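Local atomic coordinates of DUF574 domain-containing protein (Thermobifida fusca, PDB entry 2QE6), a protein that probably acts as an S-adenosylmethionine-dependent methyltransferase, binding S-adenosylmethionine in a Rossmann-like pocket, though its methyl acceptor is not established. Residues 41-46 against 209-214; 69-74 against 267-272; 80-85 against 141-146; 165-170 against 177-182. The protein carries 1 engineered substitution. All coordinates share one frame; numbering follows the deposited sequence. Where two conformers were deposited one is given.

In the fold
From the N terminus, helix 38-48 comes first and interaction 1 pairs it with helix 203-216, far along the chain at the surface. Helix 54-75 follows; interaction 2 joins it to strand 265-271, so the loops of interactions 1 and 2 cross. The two shorter closures, interaction 3 (strand 80-84 with helix 140-145) and interaction 4 (loop 165-170 with helix 175-185), come one after the other and fall within both long loops. Interactions 2 and 3 meet where Leu72 and Ala73 touch Phe81. Interactions 3 and 4 both reach S-adenosylmethionine, and Thr212 packs on Tyr169, linking interaction 1 to interaction 4.

Interaction 1: 41-46 against 209-214; sequences RALADY and ARITRE
The ring of Tyr46 meets Ile211 at its edge: CG2 of Ile211 lies near the ring plane, 4.0 Å from CE2 of Tyr46. The other end of the isoleucine reaches the same ring atom, its CD1 being 4.1 Å from CE2 of Tyr46, so two methyls close on one ring atom, CG2 near the plane and CD1 well above it. The second flat group, the guanidinium of Arg210, is engaged within its own helix, one turn from Glu214, whose carboxylate carbon stands at the guanidinium edge and in its plane. There NE of Arg210 donates to OE2 of Glu214 over 2.7 Å, using the anti lone pair of that oxygen, and a weak second bond comes from NH2.

Tyr46 and Ile211 approach at a slant rather than end to end. A chi1 of 170° turns the Tyr46 ring away from the backbone N and carries it out toward the facing helix. Leu43, one turn earlier, supplies the remaining contact, its CD1 lying 4.2 Å from CG2 of Ile211; that methyl is therefore shared by both residues of helix 38-48. Leu43 also touches Asn215 and Leu216 of helix 203-216, and on its own side Val26 of helix 23-30.

The backbones stay well apart, CA of Leu43 lying 9.2 Å from CA of Ile211, and the two segments bury only 115 Å² together. Every atom pair across the contact is carbon to carbon, which implies a nondirectional, dispersion-based association at the protein surface, while the ion pair is spent along one helix instead of between the two.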
# COMPACT_ATOMS: atom_id res chain seq x y z
N ARG A 41 2.70 -19.51 0.87
CA ARG A 41 2.93 -19.84 2.28
C ARG A 41 4.39 -20.32 2.51
O ARG A 41 5.04 -19.93 3.48
CB ARG A 41 1.91 -20.86 2.74
CG ARG A 41 0.48 -20.28 2.72
CD ARG A 41 -0.59 -21.19 3.27
NE ARG A 41 -0.61 -22.50 2.61
CZ ARG A 41 -1.31 -22.78 1.52
NH1 ARG A 41 -2.05 -21.86 0.92
NH2 ARG A 41 -1.24 -23.99 1.01
N ALA A 42 4.90 -21.15 1.62
CA ALA A 42 6.32 -21.56 1.75
C ALA A 42 7.26 -20.34 1.77
O ALA A 42 8.21 -20.28 2.56
CB ALA A 42 6.73 -22.58 0.66
N LEU A 43 7.01 -19.33 0.94
CA LEU A 43 7.94 -18.20 0.94
C LEU A 43 7.72 -17.31 2.19
O LEU A 43 8.67 -16.77 2.74
CB LEU A 43 7.84 -17.37 -0.37
CG LEU A 43 8.72 -16.10 -0.49
CD1 LEU A 43 10.24 -16.45 -0.43
CD2 LEU A 43 8.36 -15.35 -1.77
N ALA A 44 6.48 -17.13 2.60
CA ALA A 44 6.21 -16.37 3.82
C ALA A 44 6.92 -17.03 5.02
O ALA A 44 7.54 -16.34 5.82
CB ALA A 44 4.68 -16.29 4.07
N ASP A 45 6.81 -18.36 5.15
CA ASP A 45 7.45 -19.14 6.21
C ASP A 45 8.96 -18.96 6.19
O ASP A 45 9.58 -18.72 7.21
CB ASP A 45 7.17 -20.65 6.03
CG ASP A 45 5.72 -21.05 6.40
OD1 ASP A 45 5.00 -20.20 6.98
OD2 ASP A 45 5.33 -22.23 6.09
N TYR A 46 9.54 -19.13 5.01
CA TYR A 46 10.96 -18.93 4.83
C TYR A 46 11.41 -17.51 5.24
O TYR A 46 12.41 -17.34 5.96
CB TYR A 46 11.33 -19.24 3.40
CG TYR A 46 12.71 -18.87 2.97
CD1 TYR A 46 13.75 -19.73 3.16
CD2 TYR A 46 12.97 -17.65 2.37
CE1 TYR A 46 15.04 -19.39 2.72
CE2 TYR A 46 14.24 -17.29 1.98
CZ TYR A 46 15.25 -18.18 2.13
OH TYR A 46 16.54 -17.85 1.72
N ALA A 209 14.80 -7.12 1.89
CA ALA A 209 14.84 -6.61 0.51
C ALA A 209 15.44 -7.64 -0.48
O ALA A 209 14.89 -7.82 -1.55
CB ALA A 209 15.60 -5.24 0.45
N ARG A 210 16.56 -8.30 -0.13
CA ARG A 210 17.16 -9.32 -0.98
C ARG A 210 16.22 -10.49 -1.19
O ARG A 210 15.98 -10.91 -2.31
CB ARG A 210 18.48 -9.76 -0.42
CG ARG A 210 19.35 -10.69 -1.28
CD ARG A 210 19.67 -10.05 -2.61
NE ARG A 210 20.29 -11.00 -3.46
CZ ARG A 210 21.59 -11.24 -3.41
NH1 ARG A 210 22.30 -10.68 -2.47
NH2 ARG A 210 22.15 -12.15 -4.20
N ILE A 211 15.68 -11.05 -0.12
CA ILE A 211 14.75 -12.17 -0.26
C ILE A 211 13.62 -11.78 -1.18
O ILE A 211 13.23 -12.56 -2.04
CB ILE A 211 14.21 -12.62 1.11
CG1 ILE A 211 15.38 -13.22 1.92
CG2 ILE A 211 13.06 -13.60 0.92
CD1 ILE A 211 15.05 -13.56 3.37
N THR A 212 13.10 -10.57 -1.03
CA THR A 212 11.93 -10.13 -1.82
C THR A 212 12.37 -9.97 -3.29
O THR A 212 11.73 -10.46 -4.22
CB THR A 212 11.41 -8.82 -1.27
OG1 THR A 212 11.20 -8.99 0.15
CG2 THR A 212 10.12 -8.37 -1.94
N ARG A 213 13.49 -9.30 -3.50
CA ARG A 213 14.02 -9.13 -4.87
C ARG A 213 14.20 -10.49 -5.55
O ARG A 213 13.76 -10.70 -6.69
CB ARG A 213 15.36 -8.38 -4.85
CG ARG A 213 16.10 -8.27 -6.15
CD ARG A 213 15.37 -7.41 -7.16
NE ARG A 213 16.32 -6.82 -8.12
CZ ARG A 213 15.99 -6.37 -9.33
NH1 ARG A 213 14.76 -6.47 -9.81
NH2 ARG A 213 16.92 -5.86 -10.11
N GLU A 214 14.87 -11.41 -4.87
CA GLU A 214 15.23 -12.68 -5.49
C GLU A 214 14.01 -13.56 -5.76
O GLU A 214 13.96 -14.28 -6.76
CB GLU A 214 16.19 -13.44 -4.61
CG GLU A 214 17.56 -12.78 -4.47
CD GLU A 214 18.36 -12.76 -5.72
OE1 GLU A 214 18.01 -13.49 -6.66
OE2 GLU A 214 19.36 -12.04 -5.78

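Interaction 2: 69-74 against 267-272; sequences VRFLAG and AGIGRK
Apolar contacts make up the whole of this pairing, and Ile269 stands at its centre, receiving both Phe71 and Leu72. Its two branches divide the work. CD1 of Ile269 is the atom that meets the aromatic ring, 4.0 Å from CD2 of Phe71, and the two side chains slide past one another in opposite directions. CG2 of Ile269 takes the other partner, lying 4.2 Å from CD2 of Leu72, and here the two aliphatic groups reach toward each other tip to tip. The chi1 of Ile269 (-66°) aims the two branches of CB, CG1 lying beside the backbone N and CG2 beside the carbonyl carbon, so that each has its own neighbour. These contacts bury 113 Å², with CA of Leu72 9.2 Å from CA of Ile269, a separation that leaves the side chains to bridge the gap.

Aromatic and charged partners extend the layer beyond the two segments. Phe71 also forms a cation-pi pair with Arg248, while Tyr191 of strand 191-197 touches both Leu72 and Ile269 and so joins the two sides.

Backbone hydrogen bonds belong to the sheet and the helix separately. Ala73 N bonds to Val69 O at 2.9 Å inside the helix. In the strand, Gly268 pairs with Met194 and Gly270 with Leu192 on one flank, and Ile269 with Val237 on the other, which places 265-271 between 191-197 and 235-243. A helix packed on one face of a sheet whose late strand runs antiparallel to its neighbours and is inserted between the fifth and sixth is the class I, Rossmann-like methyltransferase fold.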
# COMPACT_ATOMS: atom_id res chain seq x y z
N VAL A 69 -5.99 6.32 6.38
CA VAL A 69 -7.20 6.50 5.61
C VAL A 69 -8.24 7.23 6.45
O VAL A 69 -8.95 8.07 5.95
CB VAL A 69 -7.71 5.17 5.04
CG1 VAL A 69 -9.04 5.35 4.42
CG2 VAL A 69 -6.70 4.63 4.03
N ARG A 70 -8.33 6.90 7.74
CA ARG A 70 -9.24 7.58 8.65
C ARG A 70 -8.89 9.07 8.76
O ARG A 70 -9.78 9.92 8.77
CB ARG A 70 -9.22 6.93 10.04
CG ARG A 70 -10.23 7.53 11.01
CD ARG A 70 -10.18 6.88 12.39
NE ARG A 70 -8.87 7.06 13.03
CZ ARG A 70 -8.12 6.08 13.54
NH1 ARG A 70 -8.53 4.82 13.52
NH2 ARG A 70 -6.96 6.39 14.09
N PHE A 71 -7.60 9.40 8.82
CA PHE A 71 -7.16 10.80 8.82
C PHE A 71 -7.61 11.50 7.52
O PHE A 71 -8.20 12.59 7.54
CB PHE A 71 -5.63 10.91 8.98
CG PHE A 71 -5.06 12.23 8.54
CD1 PHE A 71 -5.15 13.35 9.34
CD2 PHE A 71 -4.39 12.34 7.33
CE1 PHE A 71 -4.62 14.59 8.92
CE2 PHE A 71 -3.88 13.57 6.90
CZ PHE A 71 -3.99 14.68 7.70
N LEU A 72 -7.36 10.85 6.40
CA LEU A 72 -7.64 11.44 5.09
C LEU A 72 -9.11 11.65 4.83
O LEU A 72 -9.51 12.72 4.37
CB LEU A 72 -7.06 10.55 4.00
CG LEU A 72 -5.55 10.56 3.85
CD1 LEU A 72 -5.09 9.41 2.97
CD2 LEU A 72 -5.00 11.93 3.37
N ALA A 73 -9.92 10.64 5.15
CA ALA A 73 -11.36 10.66 4.79
C ALA A 73 -12.20 11.48 5.78
O ALA A 73 -13.29 11.98 5.44
CB ALA A 73 -11.89 9.22 4.68
N GLY A 74 -11.70 11.61 7.01
CA GLY A 74 -12.37 12.35 8.05
C GLY A 74 -11.84 13.76 8.15
O GLY A 74 -12.37 14.68 7.54
N ALA A 267 6.12 5.12 7.28
CA ALA A 267 4.92 5.68 6.68
C ALA A 267 5.08 7.21 6.59
O ALA A 267 5.75 7.82 7.44
CB ALA A 267 3.69 5.36 7.55
N GLY A 268 4.45 7.82 5.59
CA GLY A 268 4.38 9.27 5.46
C GLY A 268 3.15 9.64 4.66
O GLY A 268 2.71 8.90 3.80
N ILE A 269 2.57 10.80 4.97
CA ILE A 269 1.51 11.39 4.17
C ILE A 269 1.91 12.85 3.92
O ILE A 269 2.31 13.56 4.84
CB ILE A 269 0.15 11.37 4.87
CG1 ILE A 269 -0.34 9.94 5.04
CG2 ILE A 269 -0.91 12.16 4.04
CD1 ILE A 269 -1.75 9.87 5.58
N GLY A 270 1.86 13.25 2.66
CA GLY A 270 2.18 14.61 2.26
C GLY A 270 1.04 15.25 1.51
O GLY A 270 0.30 14.58 0.79
N ARG A 271 0.91 16.57 1.66
CA ARG A 271 -0.16 17.33 1.04
C ARG A 271 0.39 18.19 -0.10
O ARG A 271 1.41 18.84 0.04
CB ARG A 271 -0.83 18.20 2.10
CG ARG A 271 -2.04 18.98 1.63
CD ARG A 271 -2.61 19.81 2.73
NE ARG A 271 -1.68 20.83 3.21
CZ ARG A 271 -1.54 22.03 2.66
NH1 ARG A 271 -2.27 22.38 1.63
NH2 ARG A 271 -0.65 22.88 3.15
N LYS A 272 -0.30 18.20 -1.24
CA LYS A 272 0.05 19.05 -2.37
C LYS A 272 -0.42 20.46 -2.09
O LYS A 272 -1.56 20.67 -1.77
CB LYS A 272 -0.59 18.54 -3.68
CG LYS A 272 -0.10 19.25 -4.88
CD LYS A 272 -0.44 18.53 -6.18
CE LYS A 272 0.33 19.08 -7.37
NZ LYS A 272 0.01 18.30 -8.62

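Interaction 3: 80-85 against 141-146; sequences QFLDLG and EYILNH. With SAM (S-adenosylmethionine), chain F.
Leu82 and Leu84 lie on the strand that leads directly into the glycine-bearing turn of the S-adenosylmethionine pocket, where class I methyltransferases carry their first conserved sequence motif, and from the sheet they pack against Ile143 and Leu144. CG2 of Ile143 is the shared atom: it sits 4.0 Å from CD2 of Leu84 and also meets CD2 of Leu82. That same methyl of Leu82 touches the next helical residue, with CD2 of Leu82 4.1 Å from CD2 of Leu144, the two side chains crossing at about a right angle. Leu82 holds its CG anti to the backbone N (chi1 -179°), which carries CD2 across to the helix. Strand 80-84 and helix 141-145 run roughly antiparallel, at 146°, with axes 11.5 Å apart, so the branched side chains fill the interval.

A polar bond steadies the helix itself: ND2 of Asn145 donates to O of Glu141 at 2.7 Å, in the carbonyl plane and on a lone pair. His146 then occupies the N-cap of helix 147-152, its ND1 capping N of Asp148, and its ring stacks with Phe133.

At the strand's C-terminal end the backbone turns to the ligand, Gly85 taking a positive phi. The amino N of S-adenosylmethionine donates to O of Gly85 at 2.7 Å, and Asp111, Asp136 and Val137 are among the other residues bonded to the ligand. Leu84 also touches Val137, so the apolar layer abuts the pocket wall. The arrangement is that of the Rossmann-like cofactor site, with the ligand bound at the carboxyl ends of parallel strands.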
# COMPACT_ATOMS: atom_id res chain seq x y z
N GLN A 80 -12.03 10.94 -2.41
CA GLN A 80 -11.60 10.26 -3.62
C GLN A 80 -10.26 9.63 -3.34
O GLN A 80 -9.35 10.36 -2.99
CB GLN A 80 -11.35 11.25 -4.79
CG GLN A 80 -12.44 12.27 -5.02
CD GLN A 80 -12.31 13.02 -6.34
OE1 GLN A 80 -13.07 12.77 -7.27
NE2 GLN A 80 -11.39 13.96 -6.40
N PHE A 81 -10.16 8.31 -3.45
CA PHE A 81 -8.89 7.59 -3.18
C PHE A 81 -8.55 6.70 -4.37
O PHE A 81 -9.43 6.04 -4.96
CB PHE A 81 -8.98 6.71 -1.91
CG PHE A 81 -9.32 7.46 -0.67
CD1 PHE A 81 -10.59 7.94 -0.45
CD2 PHE A 81 -8.35 7.75 0.25
CE1 PHE A 81 -10.89 8.67 0.70
CE2 PHE A 81 -8.65 8.49 1.40
CZ PHE A 81 -9.91 8.93 1.63
N LEU A 82 -7.26 6.68 -4.71
CA LEU A 82 -6.69 5.75 -5.67
C LEU A 82 -5.66 4.91 -4.94
O LEU A 82 -4.63 5.40 -4.49
CB LEU A 82 -6.06 6.50 -6.84
CG LEU A 82 -5.44 5.66 -7.96
CD1 LEU A 82 -6.45 4.65 -8.52
CD2 LEU A 82 -4.89 6.58 -9.06
N ASP A 83 -5.97 3.64 -4.77
CA ASP A 83 -5.21 2.76 -3.91
C ASP A 83 -4.41 1.82 -4.80
O ASP A 83 -4.92 0.80 -5.32
CB ASP A 83 -6.16 2.03 -2.97
CG ASP A 83 -5.45 1.17 -1.89
OD1 ASP A 83 -4.19 1.10 -1.85
OD2 ASP A 83 -6.20 0.52 -1.09
N LEU A 84 -3.13 2.19 -4.99
CA LEU A 84 -2.24 1.53 -5.93
C LEU A 84 -1.47 0.38 -5.26
O LEU A 84 -0.75 0.60 -4.28
CB LEU A 84 -1.23 2.53 -6.46
CG LEU A 84 -1.85 3.72 -7.22
CD1 LEU A 84 -0.75 4.75 -7.49
CD2 LEU A 84 -2.56 3.30 -8.51
N GLY A 85 -1.58 -0.81 -5.84
CA GLY A 85 -1.01 -2.00 -5.22
C GLY A 85 -1.85 -2.33 -4.02
O GLY A 85 -1.34 -2.49 -2.93
N GLU A 141 0.13 6.42 -16.92
CA GLU A 141 -0.69 6.85 -18.05
C GLU A 141 -1.86 5.91 -18.24
O GLU A 141 -2.98 6.36 -18.39
CB GLU A 141 0.14 6.92 -19.34
N TYR A 142 -1.61 4.61 -18.22
CA TYR A 142 -2.70 3.65 -18.36
C TYR A 142 -3.67 3.75 -17.15
O TYR A 142 -4.89 3.81 -17.32
CB TYR A 142 -2.15 2.21 -18.53
CG TYR A 142 -3.24 1.17 -18.61
CD1 TYR A 142 -3.89 0.89 -19.81
CD2 TYR A 142 -3.64 0.48 -17.48
CE1 TYR A 142 -4.90 -0.04 -19.87
CE2 TYR A 142 -4.63 -0.46 -17.53
CZ TYR A 142 -5.26 -0.73 -18.71
OH TYR A 142 -6.28 -1.67 -18.71
N ILE A 143 -3.15 3.79 -15.93
CA ILE A 143 -4.02 3.79 -14.75
C ILE A 143 -4.87 5.07 -14.69
O ILE A 143 -6.09 5.01 -14.49
CB ILE A 143 -3.22 3.57 -13.45
CG1 ILE A 143 -2.79 2.10 -13.35
CG2 ILE A 143 -4.04 3.94 -12.21
CD1 ILE A 143 -1.67 1.89 -12.37
N LEU A 144 -4.24 6.22 -14.89
CA LEU A 144 -4.93 7.49 -14.72
C LEU A 144 -5.99 7.74 -15.80
O LEU A 144 -6.84 8.62 -15.64
CB LEU A 144 -3.93 8.64 -14.65
CG LEU A 144 -2.99 8.64 -13.44
CD1 LEU A 144 -1.84 9.60 -13.68
CD2 LEU A 144 -3.76 8.99 -12.16
N ASN A 145 -5.94 6.97 -16.88
CA ASN A 145 -6.91 7.11 -17.96
C ASN A 145 -7.92 5.96 -18.05
O ASN A 145 -8.79 5.97 -18.90
CB ASN A 145 -6.15 7.33 -19.27
CG ASN A 145 -5.44 8.69 -19.27
OD1 ASN A 145 -6.09 9.72 -19.33
ND2 ASN A 145 -4.13 8.68 -19.15
N HIS A 146 -7.83 5.02 -17.12
CA HIS A 146 -8.72 3.87 -17.06
C HIS A 146 -10.17 4.33 -16.80
O HIS A 146 -10.39 5.27 -16.03
CB HIS A 146 -8.21 2.90 -15.97
CG HIS A 146 -8.82 1.54 -16.03
ND1 HIS A 146 -10.09 1.27 -15.58
CD2 HIS A 146 -8.34 0.37 -16.52
CE1 HIS A 146 -10.37 0.00 -15.79
NE2 HIS A 146 -9.32 -0.57 -16.35
N SAM F . -1.17 -1.91 -0.26
CA SAM F . -1.44 -3.13 0.59
C SAM F . -1.00 -2.86 2.01
O SAM F . -1.53 -3.45 2.95
OXT SAM F . -0.07 -2.07 2.23
CB SAM F . -0.75 -4.43 0.16
CG SAM F . 0.78 -4.43 0.21
SD SAM F . 1.61 -5.90 -0.50
CE SAM F . 0.09 -6.77 -0.97
C5' SAM F . 1.98 -5.15 -2.10
C4' SAM F . 0.95 -5.13 -3.23
O4' SAM F . 1.41 -4.29 -4.29
C3' SAM F . 0.69 -6.50 -3.87
O3' SAM F . -0.70 -6.80 -3.91
C2' SAM F . 1.29 -6.44 -5.27
O2' SAM F . 0.69 -7.33 -6.22
C1' SAM F . 1.15 -4.95 -5.53
N9 SAM F . 2.12 -4.52 -6.55
C8 SAM F . 3.51 -4.54 -6.51
N7 SAM F . 3.98 -4.04 -7.68
C5 SAM F . 2.90 -3.69 -8.45
C6 SAM F . 2.82 -3.10 -9.72
N6 SAM F . 3.96 -2.83 -10.41
N1 SAM F . 1.55 -2.86 -10.23
C2 SAM F . 0.38 -3.17 -9.50
N3 SAM F . 0.47 -3.75 -8.24
C4 SAM F . 1.72 -3.99 -7.74

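Interaction 4: 165-170 against 177-182; sequences GMLHYL and RVVGAY. With SAM (S-adenosylmethionine), chain F.
Leu167 opens the short 3-10 turn 167-169 and Leu170 follows it; both face Val178 and Val179 on helix 175-185, and CA of Leu170 is 8.2 Å from CA of Val178. The turn is closed by Tyr169 N bonding to Met166 O. It follows Gly165, which has a positive phi (61°) and sits so close to the ligand that a CB would run into its OXT.

Leu170 does most of the touching through one methyl. Its CD1 rests 3.7 Å from CG2 of Val179 and also meets CG1 of Val178, so one methyl rests against two neighbouring valines. CG2 of Val179, beside its own backbone N, has a second partner in CD1 of Leu167 at 4.2 Å, reached at about a right angle. All four residues are buried.

Other residues of the loop serve the ligand. The selenomethionine at Met166 bends at chi2 (31°), which brings SE to 3.3 Å from C8 of S-adenosylmethionine, a tight approach. Tyr169 places CE2 3.6 Å from C5' of the ligand, while CD2 of His168 lies over one face of the Tyr169 ring, offset toward the rim.

The contact thus folds the loop leaving strand 160-163 back on the helix that follows it. Leu170 also touches Leu163 of that strand, Leu167 meets Ser196 and Val179 meets Leu192 of strand 191-197, and Tyr182, farther along helix 175-185, packs on Ile143 of helix 140-145 and on Ile161.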
# COMPACT_ATOMS: atom_id res chain seq x y z
N GLY A 165 2.58 0.08 1.28
CA GLY A 165 3.21 -1.21 1.08
C GLY A 165 3.67 -1.51 -0.33
O GLY A 165 3.79 -2.69 -0.71
N MSE A 166 3.94 -0.44 -1.09
CA MSE A 166 4.09 -0.51 -2.57
C MSE A 166 5.43 0.16 -2.98
O MSE A 166 6.08 -0.25 -3.97
CB MSE A 166 2.79 0.16 -3.18
CG MSE A 166 2.37 0.15 -4.73
SE MSE A 166 2.93 -1.41 -5.64
CE MSE A 166 4.17 -0.54 -6.84
N LEU A 167 5.91 1.15 -2.23
CA LEU A 167 7.08 1.92 -2.71
C LEU A 167 8.31 1.03 -2.91
O LEU A 167 9.10 1.27 -3.82
CB LEU A 167 7.45 3.09 -1.76
CG LEU A 167 8.61 4.07 -2.12
CD1 LEU A 167 8.39 4.71 -3.48
CD2 LEU A 167 8.86 5.20 -1.06
N HIS A 168 8.48 0.04 -2.05
CA HIS A 168 9.68 -0.82 -2.12
C HIS A 168 9.63 -1.83 -3.28
O HIS A 168 10.55 -2.59 -3.48
CB HIS A 168 9.94 -1.53 -0.77
CG HIS A 168 8.74 -2.23 -0.19
ND1 HIS A 168 7.84 -1.61 0.64
CD2 HIS A 168 8.30 -3.50 -0.34
CE1 HIS A 168 6.90 -2.47 1.00
NE2 HIS A 168 7.15 -3.62 0.40
N TYR A 169 8.54 -1.84 -4.06
CA TYR A 169 8.49 -2.65 -5.29
C TYR A 169 8.80 -1.82 -6.54
O TYR A 169 8.72 -2.35 -7.66
CB TYR A 169 7.11 -3.35 -5.44
CG TYR A 169 6.82 -4.26 -4.27
CD1 TYR A 169 7.68 -5.31 -3.95
CD2 TYR A 169 5.75 -4.01 -3.44
CE1 TYR A 169 7.46 -6.10 -2.82
CE2 TYR A 169 5.51 -4.79 -2.34
CZ TYR A 169 6.35 -5.85 -2.04
OH TYR A 169 6.08 -6.59 -0.93
N LEU A 170 9.14 -0.53 -6.35
CA LEU A 170 9.51 0.36 -7.47
C LEU A 170 11.02 0.48 -7.47
O LEU A 170 11.61 0.96 -6.52
CB LEU A 170 8.87 1.76 -7.35
CG LEU A 170 7.32 1.82 -7.35
CD1 LEU A 170 6.78 3.26 -7.20
CD2 LEU A 170 6.77 1.19 -8.61
N ARG A 177 10.09 8.81 -11.98
CA ARG A 177 9.09 9.09 -13.00
C ARG A 177 7.72 8.57 -12.58
O ARG A 177 6.68 9.21 -12.83
CB ARG A 177 9.52 8.49 -14.36
CG ARG A 177 8.34 8.18 -15.32
CD ARG A 177 8.74 7.30 -16.53
NE ARG A 177 8.85 5.86 -16.25
CZ ARG A 177 7.83 5.00 -16.19
NH1 ARG A 177 6.57 5.40 -16.36
NH2 ARG A 177 8.06 3.71 -15.95
N VAL A 178 7.69 7.39 -11.96
CA VAL A 178 6.39 6.76 -11.62
C VAL A 178 5.68 7.55 -10.52
O VAL A 178 4.51 7.94 -10.68
CB VAL A 178 6.54 5.24 -11.27
CG1 VAL A 178 5.28 4.71 -10.56
CG2 VAL A 178 6.86 4.41 -12.56
N VAL A 179 6.36 7.81 -9.40
CA VAL A 179 5.70 8.50 -8.29
C VAL A 179 5.42 9.96 -8.69
O VAL A 179 4.37 10.49 -8.35
CB VAL A 179 6.46 8.40 -6.95
CG1 VAL A 179 5.66 9.12 -5.81
CG2 VAL A 179 6.66 6.91 -6.60
N GLY A 180 6.36 10.56 -9.41
CA GLY A 180 6.17 11.91 -9.96
C GLY A 180 4.94 12.05 -10.85
O GLY A 180 4.28 13.08 -10.82
N ALA A 181 4.64 11.05 -11.66
CA ALA A 181 3.43 11.12 -12.50
C ALA A 181 2.16 11.20 -11.66
O ALA A 181 1.22 11.91 -11.99
CB ALA A 181 3.38 9.91 -13.43
N TYR A 182 2.09 10.44 -10.59
CA TYR A 182 0.89 10.44 -9.75
C TYR A 182 0.81 11.76 -8.96
O TYR A 182 -0.27 12.29 -8.79
CB TYR A 182 0.87 9.21 -8.81
CG TYR A 182 0.75 7.86 -9.53
CD1 TYR A 182 -0.40 7.53 -10.24
CD2 TYR A 182 1.80 6.92 -9.51
CE1 TYR A 182 -0.54 6.30 -10.92
CE2 TYR A 182 1.67 5.67 -10.19
CZ TYR A 182 0.49 5.40 -10.90
OH TYR A 182 0.31 4.21 -11.58
N SAM F . -1.17 -1.91 -0.26
CA SAM F . -1.44 -3.13 0.59
C SAM F . -1.00 -2.86 2.01
O SAM F . -1.53 -3.45 2.95
OXT SAM F . -0.07 -2.07 2.23
CB SAM F . -0.75 -4.43 0.16
CG SAM F . 0.78 -4.43 0.21
SD SAM F . 1.61 -5.90 -0.50
CE SAM F . 0.09 -6.77 -0.97
C5' SAM F . 1.98 -5.15 -2.10
C4' SAM F . 0.95 -5.13 -3.23
O4' SAM F . 1.41 -4.29 -4.29
C3' SAM F . 0.69 -6.50 -3.87
O3' SAM F . -0.70 -6.80 -3.91
C2' SAM F . 1.29 -6.44 -5.27
O2' SAM F . 0.69 -7.33 -6.22
C1' SAM F . 1.15 -4.95 -5.53
N9 SAM F . 2.12 -4.52 -6.55
C8 SAM F . 3.51 -4.54 -6.51
N7 SAM F . 3.98 -4.04 -7.68
C5 SAM F . 2.90 -3.69 -8.45
C6 SAM F . 2.82 -3.10 -9.72
N6 SAM F . 3.96 -2.83 -10.41
N1 SAM F . 1.55 -2.86 -10.23
C2 SAM F . 0.38 -3.17 -9.50
N3 SAM F . 0.47 -3.75 -8.24
C4 SAM F . 1.72 -3.99 -7.74